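Local coordinates for protein 16S rRNA methyltransferase (Streptomyces sp. DSM 40477, PDB 3MQ2) that methylates N1 of adenine 1408 in 16S ribosomal RNA, using S-adenosyl-L-methionine as methyl donor, and so confers resistance to aminoglycosides such as kanamycin and apramycin, at residues L32-G37 and V55-D60. Numbering follows the deposited sequence.
With SAH (S-adenosyl-L-homocysteine), chain C.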
loop_
_atom_site.group_PDB
_atom_site.type_symbol
_atom_site.label_atom_id
_atom_site.label_comp_id
_atom_site.label_asym_id
_atom_site.label_seq_id
_atom_site.Cartn_x
_atom_site.Cartn_y
_atom_site.Cartn_z
ATOM N N LEU A 32 2.144 -6.630 -1.706
ATOM C CA LEU A 32 2.740 -5.754 -0.691
ATOM C C LEU A 32 1.862 -4.532 -0.461
ATOM O O LEU A 32 1.506 -3.844 -1.415
ATOM C CB LEU A 32 4.125 -5.292 -1.148
ATOM C CG LEU A 32 4.829 -4.274 -0.249
ATOM C CD1 LEU A 32 5.143 -4.894 1.110
ATOM C CD2 LEU A 32 6.110 -3.783 -0.899
ATOM N N ASP A 33 1.517 -4.264 0.799
ATOM C CA ASP A 33 0.782 -3.050 1.151
ATOM C C ASP A 33 1.748 -2.101 1.860
ATOM O O ASP A 33 2.287 -2.443 2.908
ATOM C CB ASP A 33 -0.404 -3.376 2.070
ATOM C CG ASP A 33 -1.358 -2.198 2.245
ATOM O OD1 ASP A 33 -1.437 -1.358 1.328
ATOM O OD2 ASP A 33 -2.040 -2.110 3.291
ATOM N N VAL A 34 1.966 -0.924 1.283
ATOM C CA VAL A 34 2.911 0.052 1.823
ATOM C C VAL A 34 2.174 1.142 2.594
ATOM O O VAL A 34 1.296 1.806 2.049
ATOM C CB VAL A 34 3.748 0.688 0.686
ATOM C CG1 VAL A 34 4.690 1.762 1.243
ATOM C CG2 VAL A 34 4.514 -0.403 -0.074
ATOM N N GLY A 35 2.525 1.332 3.867
ATOM C CA GLY A 35 1.816 2.285 4.703
ATOM C C GLY A 35 0.481 1.739 5.166
ATOM O O GLY A 35 -0.549 2.391 5.028
ATOM N N THR A 36 0.508 0.547 5.750
ATOM C CA THR A 36 -0.709 -0.227 5.999
ATOM C C THR A 36 -1.510 0.236 7.223
ATOM O O THR A 36 -2.682 -0.155 7.401
ATOM C CB THR A 36 -0.361 -1.721 6.119
ATOM O OG1 THR A 36 -1.528 -2.526 5.900
ATOM C CG2 THR A 36 0.240 -2.021 7.492
ATOM N N GLY A 37 -0.900 1.053 8.077
ATOM C CA GLY A 37 -1.628 1.597 9.216
ATOM C C GLY A 37 -2.025 0.485 10.168
ATOM O O GLY A 37 -1.173 -0.306 10.575
ATOM N N VAL A 55 2.359 -9.168 2.315
ATOM C CA VAL A 55 3.301 -8.475 3.181
ATOM C C VAL A 55 2.777 -7.056 3.359
ATOM O O VAL A 55 2.345 -6.428 2.395
ATOM C CB VAL A 55 4.718 -8.437 2.553
ATOM C CG1 VAL A 55 5.710 -7.730 3.482
ATOM C CG2 VAL A 55 5.207 -9.858 2.259
ATOM N N ALA A 56 2.801 -6.548 4.583
ATOM C CA ALA A 56 2.308 -5.195 4.812
ATOM C C ALA A 56 3.257 -4.487 5.736
ATOM O O ALA A 56 3.760 -5.077 6.683
ATOM C CB ALA A 56 0.901 -5.215 5.410
ATOM N N LEU A 57 3.531 -3.223 5.455
ATOM C CA LEU A 57 4.476 -2.515 6.303
ATOM C C LEU A 57 3.985 -1.129 6.672
ATOM O O LEU A 57 3.129 -0.541 5.987
ATOM C CB LEU A 57 5.854 -2.461 5.650
ATOM C CG LEU A 57 5.925 -1.937 4.222
ATOM C CD1 LEU A 57 6.002 -0.429 4.245
ATOM C CD2 LEU A 57 7.138 -2.514 3.508
ATOM N N ASP A 58 4.497 -0.625 7.790
ATOM C CA ASP A 58 4.226 0.752 8.171
ATOM C C ASP A 58 5.412 1.256 8.956
ATOM O O ASP A 58 6.104 0.473 9.617
ATOM C CB ASP A 58 2.984 0.851 9.054
ATOM C CG ASP A 58 2.387 2.247 9.058
ATOM O OD1 ASP A 58 1.464 2.494 8.250
ATOM O OD2 ASP A 58 2.848 3.105 9.846
ATOM N N ALA A 59 5.622 2.565 8.898
ATOM C CA ALA A 59 6.696 3.202 9.675
ATOM C C ALA A 59 6.420 3.141 11.173
ATOM O O ALA A 59 7.350 3.187 11.987
ATOM C CB ALA A 59 6.853 4.645 9.241
ATOM N N ASP A 60 5.142 3.058 11.545
ATOM C CA ASP A 60 4.751 3.075 12.956
ATOM C C ASP A 60 4.320 1.684 13.436
ATOM O O ASP A 60 3.219 1.231 13.124
ATOM C CB ASP A 60 3.609 4.078 13.161
ATOM C CG ASP A 60 3.144 4.164 14.611
ATOM O OD1 ASP A 60 3.555 3.326 15.443
ATOM O OD2 ASP A 60 2.350 5.077 14.917
HETATM N N SAH C . -3.351 2.300 4.177
HETATM C CA SAH C . -3.860 2.334 5.537
HETATM C CB SAH C . -3.264 3.502 6.320
HETATM C CG SAH C . -3.234 4.822 5.557
HETATM S SD SAH C . -2.874 6.216 6.655
HETATM C C SAH C . -5.372 2.442 5.501
HETATM O O SAH C . -6.038 2.377 6.535
HETATM O OXT SAH C . -5.946 2.602 4.424
HETATM C "C5'" SAH C . -1.256 6.337 5.850
HETATM C "C4'" SAH C . -0.221 5.438 6.518
HETATM O "O4'" SAH C . 1.006 5.563 5.829
HETATM C "C3'" SAH C . 0.064 5.824 7.971
HETATM O "O3'" SAH C . -0.054 4.681 8.782
HETATM C "C2'" SAH C . 1.506 6.278 8.013
HETATM O "O2'" SAH C . 2.160 5.805 9.177
HETATM C "C1'" SAH C . 2.066 5.629 6.764
HETATM N N9 SAH C . 3.192 6.351 6.158
HETATM C C8 SAH C . 3.289 7.673 5.813
HETATM N N7 SAH C . 4.520 7.874 5.264
HETATM C C5 SAH C . 5.183 6.688 5.259
HETATM C C6 SAH C . 6.446 6.311 4.827
HETATM N N6 SAH C . 7.274 7.198 4.283
HETATM N N1 SAH C . 6.829 4.996 4.960
HETATM C C2 SAH C . 5.981 4.061 5.516
HETATM N N3 SAH C . 4.731 4.436 5.955
HETATM C C4 SAH C . 4.352 5.728 5.814
#
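D33 is stitched to its parallel neighbour by two backbone bonds: its N donates to V55 O (2.8 Å), and its O takes L57 N (2.9 Å, N-H...O 162°). Where strand 29-34 ends, L57 O is gripped twice, weakly by G35 N and more directly by T36 N at 2.8 Å.

Apolar contacts line one face of this pair of strands. L32 crosses V55, CD1 to CG1 at 3.7 Å, and the same methyl also meets L57 CD2. L57 takes the cramped rotamer with CG between its backbone N and carbonyl carbon (chi1 52°), which sends CD1 alongside V34 CG1. On the D33 and A56 face, T36 OG1 packs on A56 CB and donates to D33 OD2 (2.7 Å), tying the turn back to its own strand; P42 of helix 40-48 covers T36 and A56.

The two strands and that helix form the first beta-alpha-beta unit of the Rossmann-like methyltransferase fold. The glycine-bearing turn after the first strand and the acidic residue ending the second supply part of its cofactor site, which A90, E91, L105 and S110 extend.

D58 holds the ribose. With CG anti to the backbone N (chi1 -159°), its carboxylate faces the turn, and D58 OD1 accepts G37 N from above the carboxylate plane (2.8 Å). D58 OD1 also takes O3' of S-adenosyl-L-homocysteine at 2.7 Å while OD2 takes O2', a bidentate hold. OD2's anti lone pair receives D60 N in an Asx turn, further fixing the carboxylate's rotation. G35 O accepts a hydrogen bond from the amino N of the homocysteine moiety.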